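Local coordinates for DUF269-containing protein (Cyanothece sp. ATCC 51142, PDB 3NJ2) that is of unknown function but, as a DUF269-family member from a nitrogen-fixing cyanobacterium, is associated with nitrogen fixation, at residues B[85-97]-B[110-124]. Residues are numbered along the deposited sequence; the frame is centred on the assembly and turned at random.
Sequences TKLRILCYFRAIA and VVVDLNHEGFGWALV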
ATOM      1  N   THR B  85       9.153  14.332  -2.801  1.00 17.79           N
ATOM      2  CA  THR B  85       7.804  14.413  -3.384  1.00 17.01           C
ATOM      3  C   THR B  85       6.986  13.241  -2.800  1.00 17.16           C
ATOM      4  O   THR B  85       5.808  13.426  -2.430  1.00 13.96           O
ATOM      5  CB  THR B  85       7.830  14.297  -4.908  1.00 18.20           C
ATOM      6  OG1 THR B  85       8.496  15.464  -5.431  1.00 20.38           O
ATOM      7  CG2 THR B  85       6.358  14.393  -5.451  1.00 13.20           C
ATOM      8  N   LYS B  86       7.585  12.052  -2.747  1.00 17.36           N
ATOM      9  CA  LYS B  86       6.910  10.887  -2.147  1.00 16.35           C
ATOM     10  C   LYS B  86       6.489  11.153  -0.680  1.00 15.73           C
ATOM     11  O   LYS B  86       5.347  10.861  -0.297  1.00 15.48           O
ATOM     12  CB  LYS B  86       7.744   9.635  -2.258  1.00 18.90           C
ATOM     13  CG  LYS B  86       7.085   8.481  -1.667  1.00 23.29           C
ATOM     14  CD  LYS B  86       7.920   7.232  -1.839  1.00 29.97           C
ATOM     15  CE  LYS B  86       7.088   6.025  -1.499  1.00 33.07           C
ATOM     16  NZ  LYS B  86       7.858   4.795  -1.944  1.00 37.53           N
ATOM     17  N   LEU B  87       7.400  11.802   0.053  1.00 13.06           N
ATOM     18  CA  LEU B  87       7.128  12.192   1.451  1.00 12.95           C
ATOM     19  C   LEU B  87       6.017  13.254   1.496  1.00 11.38           C
ATOM     20  O   LEU B  87       5.150  13.159   2.404  1.00 12.43           O
ATOM     21  CB  LEU B  87       8.471  12.685   2.099  1.00 13.49           C
ATOM     22  CG  LEU B  87       8.233  12.985   3.603  1.00 16.68           C
ATOM     23  CD1 LEU B  87       7.700  11.848   4.488  1.00 17.89           C
ATOM     24  CD2 LEU B  87       9.589  13.379   4.207  1.00 19.73           C
ATOM     25  N   ARG B  88       5.933  14.175   0.551  1.00 13.70           N
ATOM     26  CA  ARG B  88       4.752  15.096   0.467  1.00 12.87           C
ATOM     27  C   ARG B  88       3.468  14.347   0.284  1.00 11.42           C
ATOM     28  O   ARG B  88       2.514  14.662   0.947  1.00 12.07           O
ATOM     29  CB  ARG B  88       4.797  16.230  -0.621  1.00 13.67           C
ATOM     30  CG  ARG B  88       5.840  17.318  -0.249  1.00 21.23           C
ATOM     31  CD  ARG B  88       5.579  18.554  -1.024  1.00 18.18           C
ATOM     32  NE  ARG B  88       5.729  18.262  -2.477  1.00 20.86           N
ATOM     33  CZ  ARG B  88       6.914  18.193  -3.094  1.00 23.10           C
ATOM     34  NH1 ARG B  88       8.057  18.401  -2.422  1.00 27.68           N
ATOM     35  NH2 ARG B  88       6.985  17.908  -4.397  1.00 21.90           N
ATOM     36  N   ILE B  89       3.446  13.372  -0.607  1.00 10.80           N
ATOM     37  CA  ILE B  89       2.192  12.669  -0.795  1.00  9.83           C
ATOM     38  C   ILE B  89       1.907  11.846   0.467  1.00 10.09           C
ATOM     39  O   ILE B  89       0.705  11.853   0.873  1.00  9.93           O
ATOM     40  CB  ILE B  89       2.354  11.658  -1.944  1.00 11.98           C
ATOM     41  CG1 ILE B  89       2.720  12.375  -3.196  1.00 10.63           C
ATOM     42  CG2 ILE B  89       1.020  10.825  -2.151  1.00 12.39           C
ATOM     43  CD1 ILE B  89       3.058  11.465  -4.389  1.00 12.87           C
ATOM     44  N   LEU B  90       2.884  11.203   1.147  1.00 10.21           N
ATOM     45  CA  LEU B  90       2.616  10.476   2.399  1.00 11.35           C
ATOM     46  C   LEU B  90       2.068  11.428   3.461  1.00 11.50           C
ATOM     47  O   LEU B  90       1.046  11.106   4.092  1.00 11.06           O
ATOM     48  CB  LEU B  90       3.909   9.812   2.841  1.00 12.14           C
ATOM     49  CG  LEU B  90       3.936   8.614   3.750  1.00 24.09           C
ATOM     50  CD1 LEU B  90       2.871   7.579   3.368  1.00 21.61           C
ATOM     51  CD2 LEU B  90       5.334   8.025   3.530  1.00 25.79           C
ATOM     52  N   CYS B  91       2.615  12.639   3.528  1.00 10.35           N
ATOM     53  CA  CYS B  91       2.155  13.572   4.550  1.00 11.58           C
ATOM     54  C   CYS B  91       0.760  14.089   4.324  1.00  8.93           C
ATOM     55  O   CYS B  91      -0.033  14.227   5.294  1.00 11.02           O
ATOM     56  CB  CYS B  91       3.112  14.753   4.701  1.00 10.17           C
ATOM     57  SG  CYS B  91       4.673  14.262   5.616  1.00 15.56           S
ATOM     58  N   TYR B  92       0.383  14.270   3.055  1.00  9.38           N
ATOM     59  CA  TYR B  92      -0.989  14.598   2.658  1.00  9.90           C
ATOM     60  C   TYR B  92      -1.949  13.550   3.130  1.00  8.84           C
ATOM     61  O   TYR B  92      -2.963  13.860   3.851  1.00  9.28           O
ATOM     62  CB  TYR B  92      -1.031  14.759   1.121  1.00  8.28           C
ATOM     63  CG  TYR B  92      -2.366  15.097   0.541  1.00  9.89           C
ATOM     64  CD1 TYR B  92      -2.886  16.421   0.610  1.00 10.59           C
ATOM     65  CD2 TYR B  92      -3.104  14.140  -0.126  1.00 12.59           C
ATOM     66  CE1 TYR B  92      -4.124  16.767   0.024  1.00 12.78           C
ATOM     67  CE2 TYR B  92      -4.279  14.489  -0.736  1.00 11.89           C
ATOM     68  CZ  TYR B  92      -4.783  15.800  -0.638  1.00 13.52           C
ATOM     69  OH  TYR B  92      -5.992  16.086  -1.199  1.00 15.25           O
ATOM     70  N   PHE B  93      -1.651  12.285   2.850  1.00  8.37           N
ATOM     71  CA  PHE B  93      -2.566  11.220   3.288  1.00  8.61           C
ATOM     72  C   PHE B  93      -2.560  10.997   4.790  1.00 10.15           C
ATOM     73  O   PHE B  93      -3.591  10.608   5.339  1.00 10.77           O
ATOM     74  CB  PHE B  93      -2.454   9.963   2.402  1.00  9.92           C
ATOM     75  CG  PHE B  93      -2.994  10.230   1.002  1.00  9.51           C
ATOM     76  CD1 PHE B  93      -4.375  10.205   0.812  1.00 11.07           C
ATOM     77  CD2 PHE B  93      -2.122  10.481  -0.116  1.00  9.63           C
ATOM     78  CE1 PHE B  93      -4.833  10.524  -0.393  1.00 11.84           C
ATOM     79  CE2 PHE B  93      -2.629  10.832  -1.354  1.00  9.81           C
ATOM     80  CZ  PHE B  93      -4.006  10.840  -1.486  1.00 11.03           C
ATOM     81  N   ARG B  94      -1.382  11.199   5.423  1.00 10.17           N
ATOM     82  CA  ARG B  94      -1.346  11.117   6.914  1.00 10.31           C
ATOM     83  C   ARG B  94      -2.137  12.237   7.536  1.00 10.57           C
ATOM     84  O   ARG B  94      -2.711  12.043   8.677  1.00 11.16           O
ATOM     85  CB  ARG B  94       0.091  11.258   7.394  1.00 12.23           C
ATOM     86  CG  ARG B  94       0.905   9.911   7.161  1.00 11.21           C
ATOM     87  CD  ARG B  94       2.411  10.270   7.290  1.00 13.96           C
ATOM     88  NE  ARG B  94       3.195   9.037   7.223  1.00 21.69           N
ATOM     89  CZ  ARG B  94       4.500   8.976   6.931  1.00 24.04           C
ATOM     90  NH1 ARG B  94       5.201  10.081   6.626  1.00 23.99           N
ATOM     91  NH2 ARG B  94       5.076   7.792   6.871  1.00 28.90           N
ATOM     92  N   ALA B  95      -2.173  13.382   6.899  1.00 10.46           N
ATOM     93  CA  ALA B  95      -2.920  14.555   7.411  1.00  9.46           C
ATOM     94  C   ALA B  95      -4.449  14.215   7.378  1.00 10.44           C
ATOM     95  O   ALA B  95      -5.218  14.559   8.339  1.00 13.45           O
ATOM     96  CB  ALA B  95      -2.560  15.756   6.597  1.00 10.63           C
ATOM     97  N   ILE B  96      -4.847  13.538   6.282  1.00  9.98           N
ATOM     98  CA  ILE B  96      -6.223  13.171   6.071  1.00 10.32           C
ATOM     99  C   ILE B  96      -6.547  12.118   7.161  1.00 11.92           C
ATOM    100  O   ILE B  96      -7.597  12.215   7.891  1.00 10.86           O
ATOM    101  CB  ILE B  96      -6.398  12.618   4.644  1.00  9.76           C
ATOM    102  CG1 ILE B  96      -6.380  13.776   3.717  1.00  9.46           C
ATOM    103  CG2 ILE B  96      -7.839  11.797   4.565  1.00 13.03           C
ATOM    104  CD1 ILE B  96      -6.140  13.329   2.288  1.00 13.97           C
ATOM    105  N   ALA B  97      -5.667  11.150   7.359  1.00 11.33           N
ATOM    106  CA  ALA B  97      -5.848  10.021   8.286  1.00 11.11           C
ATOM    107  C   ALA B  97      -5.960  10.595   9.726  1.00 11.57           C
ATOM    108  O   ALA B  97      -6.805  10.236  10.521  1.00 13.76           O
ATOM    109  CB  ALA B  97      -4.691   9.071   8.191  1.00 11.01           C
ATOM    110  N   VAL B 110      -1.589   4.496   7.107  1.00 10.38           N
ATOM    111  CA  VAL B 110      -1.456   5.031   5.758  1.00  9.90           C
ATOM    112  C   VAL B 110      -0.364   4.299   5.005  1.00 11.86           C
ATOM    113  O   VAL B 110       0.790   4.084   5.547  1.00 12.14           O
ATOM    114  CB  VAL B 110      -1.132   6.547   5.811  1.00 11.70           C
ATOM    115  CG1 VAL B 110      -0.975   7.104   4.387  1.00 12.35           C
ATOM    116  CG2 VAL B 110      -2.214   7.362   6.560  1.00 15.28           C
ATOM    117  N   VAL B 111      -0.635   3.924   3.732  1.00 10.16           N
ATOM    118  CA  VAL B 111       0.400   3.520   2.793  1.00  9.38           C
ATOM    119  C   VAL B 111       0.240   4.248   1.472  1.00 10.83           C
ATOM    120  O   VAL B 111      -0.868   4.390   0.942  1.00 12.03           O
ATOM    121  CB  VAL B 111       0.243   1.975   2.563  1.00 10.47           C
ATOM    122  CG1 VAL B 111       0.802   1.446   1.179  1.00 11.82           C
ATOM    123  CG2 VAL B 111       0.803   1.264   3.729  1.00 11.11           C
ATOM    124  N   VAL B 112       1.353   4.673   0.945  1.00  9.85           N
ATOM    125  CA  VAL B 112       1.464   5.231  -0.417  1.00 10.28           C
ATOM    126  C   VAL B 112       2.396   4.315  -1.232  1.00 12.88           C
ATOM    127  O   VAL B 112       3.598   4.143  -0.893  1.00 13.76           O
ATOM    128  CB  VAL B 112       1.884   6.725  -0.445  1.00 11.50           C
ATOM    129  CG1 VAL B 112       2.167   7.184  -1.879  1.00 14.62           C
ATOM    130  CG2 VAL B 112       0.860   7.629   0.299  1.00 12.10           C
ATOM    131  N   ASP B 113       1.827   3.618  -2.202  1.00 12.44           N
ATOM    132  CA  ASP B 113       2.613   2.694  -2.966  1.00 12.13           C
ATOM    133  C   ASP B 113       2.669   3.213  -4.422  1.00 12.71           C
ATOM    134  O   ASP B 113       1.645   3.414  -5.072  1.00 13.02           O
ATOM    135  CB  ASP B 113       1.952   1.350  -2.970  1.00 13.55           C
ATOM    136  CG  ASP B 113       2.781   0.264  -3.684  1.00 14.48           C
ATOM    137  OD1 ASP B 113       4.012   0.138  -3.432  1.00 19.24           O
ATOM    138  OD2 ASP B 113       2.246  -0.490  -4.449  1.00 18.59           O
ATOM    139  N   LEU B 114       3.894   3.499  -4.869  1.00 13.40           N
ATOM    140  CA  LEU B 114       4.118   3.961  -6.236  1.00 14.95           C
ATOM    141  C   LEU B 114       5.145   3.174  -6.983  1.00 17.15           C
ATOM    142  O   LEU B 114       6.191   2.790  -6.428  1.00 18.22           O
ATOM    143  CB  LEU B 114       4.483   5.486  -6.237  1.00 13.67           C
ATOM    144  CG  LEU B 114       3.380   6.434  -5.673  1.00 15.55           C
ATOM    145  CD1 LEU B 114       3.840   7.888  -5.187  1.00 16.30           C
ATOM    146  CD2 LEU B 114       2.219   6.615  -6.747  1.00 17.97           C
ATOM    147  N   ASN B 115       4.905   2.954  -8.285  1.00 17.42           N
ATOM    148  CA  ASN B 115       5.884   2.296  -9.139  1.00 18.39           C
ATOM    149  C   ASN B 115       6.815   3.336  -9.777  1.00 17.57           C
ATOM    150  O   ASN B 115       6.709   4.522  -9.579  1.00 17.19           O
ATOM    151  CB  ASN B 115       5.230   1.309 -10.122  1.00 18.76           C
ATOM    152  CG  ASN B 115       4.430   2.022 -11.223  1.00 16.37           C
ATOM    153  OD1 ASN B 115       4.458   3.239 -11.341  1.00 13.93           O
ATOM    154  ND2 ASN B 115       3.658   1.252 -11.995  1.00 19.40           N
ATOM    155  N   HIS B 116       7.785   2.838 -10.559  1.00 22.18           N
ATOM    156  CA  HIS B 116       8.669   3.757 -11.243  1.00 23.19           C
ATOM    157  C   HIS B 116       7.937   4.773 -12.190  1.00 22.26           C
ATOM    158  O   HIS B 116       8.444   5.863 -12.511  1.00 23.15           O
ATOM    159  CB  HIS B 116       9.713   2.942 -12.019  1.00 25.71           C
ATOM    160  CG  HIS B 116       9.225   2.404 -13.321  1.00 30.59           C
ATOM    161  ND1 HIS B 116       9.478   3.026 -14.533  1.00 37.44           N
ATOM    162  CD2 HIS B 116       8.504   1.292 -13.610  1.00 34.86           C
ATOM    163  CE1 HIS B 116       8.932   2.315 -15.505  1.00 37.40           C
ATOM    164  NE2 HIS B 116       8.315   1.272 -14.970  1.00 36.11           N
ATOM    165  N   GLU B 117       6.729   4.428 -12.663  1.00 19.18           N
ATOM    166  CA  GLU B 117       5.991   5.310 -13.557  1.00 17.90           C
ATOM    167  C   GLU B 117       5.235   6.391 -12.851  1.00 16.40           C
ATOM    168  O   GLU B 117       4.564   7.177 -13.496  1.00 18.74           O
ATOM    169  CB  GLU B 117       4.962   4.504 -14.401  1.00 17.48           C
ATOM    170  CG  GLU B 117       5.555   3.335 -15.022  1.00 19.60           C
ATOM    171  CD  GLU B 117       4.568   2.261 -15.483  1.00 23.79           C
ATOM    172  OE1 GLU B 117       3.354   2.280 -15.107  1.00 22.23           O
ATOM    173  OE2 GLU B 117       5.056   1.364 -16.237  1.00 25.36           O
ATOM    174  N   GLY B 118       5.293   6.426 -11.508  1.00 17.29           N
ATOM    175  CA  GLY B 118       4.461   7.402 -10.800  1.00 15.58           C
ATOM    176  C   GLY B 118       3.028   6.969 -10.601  1.00 14.28           C
ATOM    177  O   GLY B 118       2.184   7.812 -10.352  1.00 13.48           O
ATOM    178  N   PHE B 119       2.819   5.660 -10.747  1.00 13.04           N
ATOM    179  CA  PHE B 119       1.429   5.165 -10.699  1.00 11.62           C
ATOM    180  C   PHE B 119       1.234   4.250  -9.474  1.00 12.18           C
ATOM    181  O   PHE B 119       2.132   3.459  -9.164  1.00 11.80           O
ATOM    182  CB  PHE B 119       1.012   4.396 -12.031  1.00 12.89           C
ATOM    183  CG  PHE B 119      -0.327   3.785 -11.920  1.00 11.59           C
ATOM    184  CD1 PHE B 119      -1.484   4.465 -12.257  1.00 15.02           C
ATOM    185  CD2 PHE B 119      -0.380   2.472 -11.440  1.00 12.96           C
ATOM    186  CE1 PHE B 119      -2.711   3.777 -12.078  1.00 14.90           C
ATOM    187  CE2 PHE B 119      -1.557   1.812 -11.260  1.00 13.79           C
ATOM    188  CZ  PHE B 119      -2.693   2.480 -11.583  1.00 15.90           C
ATOM    189  N   GLY B 120       0.074   4.328  -8.792  1.00 10.59           N
ATOM    190  CA  GLY B 120      -0.138   3.340  -7.681  1.00 10.51           C
ATOM    191  C   GLY B 120      -1.349   3.784  -6.891  1.00 10.43           C
ATOM    192  O   GLY B 120      -2.409   4.193  -7.463  1.00 12.48           O
ATOM    193  N   TRP B 121      -1.211   3.692  -5.567  1.00 10.49           N
ATOM    194  CA  TRP B 121      -2.338   3.866  -4.664  1.00 10.71           C
ATOM    195  C   TRP B 121      -1.967   4.616  -3.384  1.00  9.75           C
ATOM    196  O   TRP B 121      -0.850   4.416  -2.894  1.00 11.23           O
ATOM    197  CB  TRP B 121      -2.779   2.511  -4.194  1.00 13.05           C
ATOM    198  CG  TRP B 121      -3.454   1.697  -5.237  1.00 11.28           C
ATOM    199  CD1 TRP B 121      -2.896   0.647  -5.970  1.00 13.22           C
ATOM    200  CD2 TRP B 121      -4.813   1.828  -5.683  1.00 13.02           C
ATOM    201  NE1 TRP B 121      -3.818   0.159  -6.870  1.00 15.42           N
ATOM    202  CE2 TRP B 121      -5.006   0.803  -6.677  1.00 15.35           C
ATOM    203  CE3 TRP B 121      -5.888   2.609  -5.308  1.00 15.46           C
ATOM    204  CZ2 TRP B 121      -6.237   0.641  -7.336  1.00 16.57           C
ATOM    205  CZ3 TRP B 121      -7.103   2.465  -5.979  1.00 14.08           C
ATOM    206  CH2 TRP B 121      -7.233   1.486  -7.012  1.00 14.16           C
ATOM    207  N   ALA B 122      -2.906   5.407  -2.881  1.00  9.95           N
ATOM    208  CA  ALA B 122      -2.854   5.924  -1.525  1.00  9.08           C
ATOM    209  C   ALA B 122      -3.979   5.228  -0.773  1.00  9.27           C
ATOM    210  O   ALA B 122      -5.142   5.347  -1.157  1.00 10.35           O
ATOM    211  CB  ALA B 122      -3.032   7.418  -1.543  1.00 12.63           C
ATOM    212  N   LEU B 123      -3.607   4.580   0.339  1.00 11.15           N
ATOM    213  CA  LEU B 123      -4.546   3.767   1.094  1.00 11.23           C
ATOM    214  C   LEU B 123      -4.570   4.257   2.544  1.00 11.76           C
ATOM    215  O   LEU B 123      -3.523   4.392   3.154  1.00 12.57           O
ATOM    216  CB  LEU B 123      -4.175   2.289   1.105  1.00 10.39           C
ATOM    217  CG  LEU B 123      -4.011   1.847  -0.366  1.00 11.07           C
ATOM    218  CD1 LEU B 123      -3.496   0.417  -0.328  1.00 17.53           C
ATOM    219  CD2 LEU B 123      -5.367   2.008  -1.112  1.00 10.84           C
ATOM    220  N   VAL B 124      -5.746   4.500   3.091  1.00 10.05           N
ATOM    221  CA  VAL B 124      -5.884   4.767   4.559  1.00 10.85           C
ATOM    222  C   VAL B 124      -6.876   3.784   5.073  1.00 10.21           C
ATOM    223  O   VAL B 124      -7.981   3.685   4.531  1.00 12.36           O
ATOM    224  CB  VAL B 124      -6.288   6.166   4.783  1.00 10.82           C
ATOM    225  CG1 VAL B 124      -6.420   6.503   6.366  1.00  9.53           C
ATOM    226  CG2 VAL B 124      -5.309   7.217   4.063  1.00 12.15           C
TER
HETATM  227  O   HOH W   1       6.243   3.198  -3.374  1.00 26.18           O
HETATM  228  O   HOH W   2       2.273   6.096   7.142  1.00 24.77           O
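Phe93 and Ala122 meet because the phenylalanine's CG stands anti to its carbonyl carbon (chi1 -69°), which swings the ring toward the strands, while the turn about CB-CG presents one face to the alanine. Ala122 CB sits 3.4 Å from the centroid of the Phe93 ring, a CH-pi contact almost centred over the face; a methyl is small enough to let the ring lie this near the strand. Tyr92 covers the opposite face toward its rim, so the aromatic plate is clamped between its helix neighbour and the sheet. Leu90 turns the other way, CG anti to the backbone N (chi1 -157°), and slides past Val112, CD1 to CG2 3.7 Å. The branched valine also meets Ile89 at about a right angle, CG1 against the isoleucine's CG2. Nearer the hairpin turn, Ile89 CD1 and Leu114 CD1 meet tip to tip at 3.7 Å. At the other end the short Ala97 admits two valines: its CB lies a tight 3.4 Å from Val110 CG2 and 3.6 Å from Val124 CG1. Polar chains work at the margin through water. Extended Lys86 carries NZ to a water (2.7 Å) that also accepts from Leu114 N, while a second water joins Arg94 NE to Val110 O; Leu90 CG lies over the guanidinium face. Segment 85-97 runs at 150° to strand 110-114, roughly antiparallel. In this two-layer alpha-beta packing the helix covers one face of an antiparallel beta-meander, while Val111, Asp113, Trp121 and Leu123 pack against the second subunit.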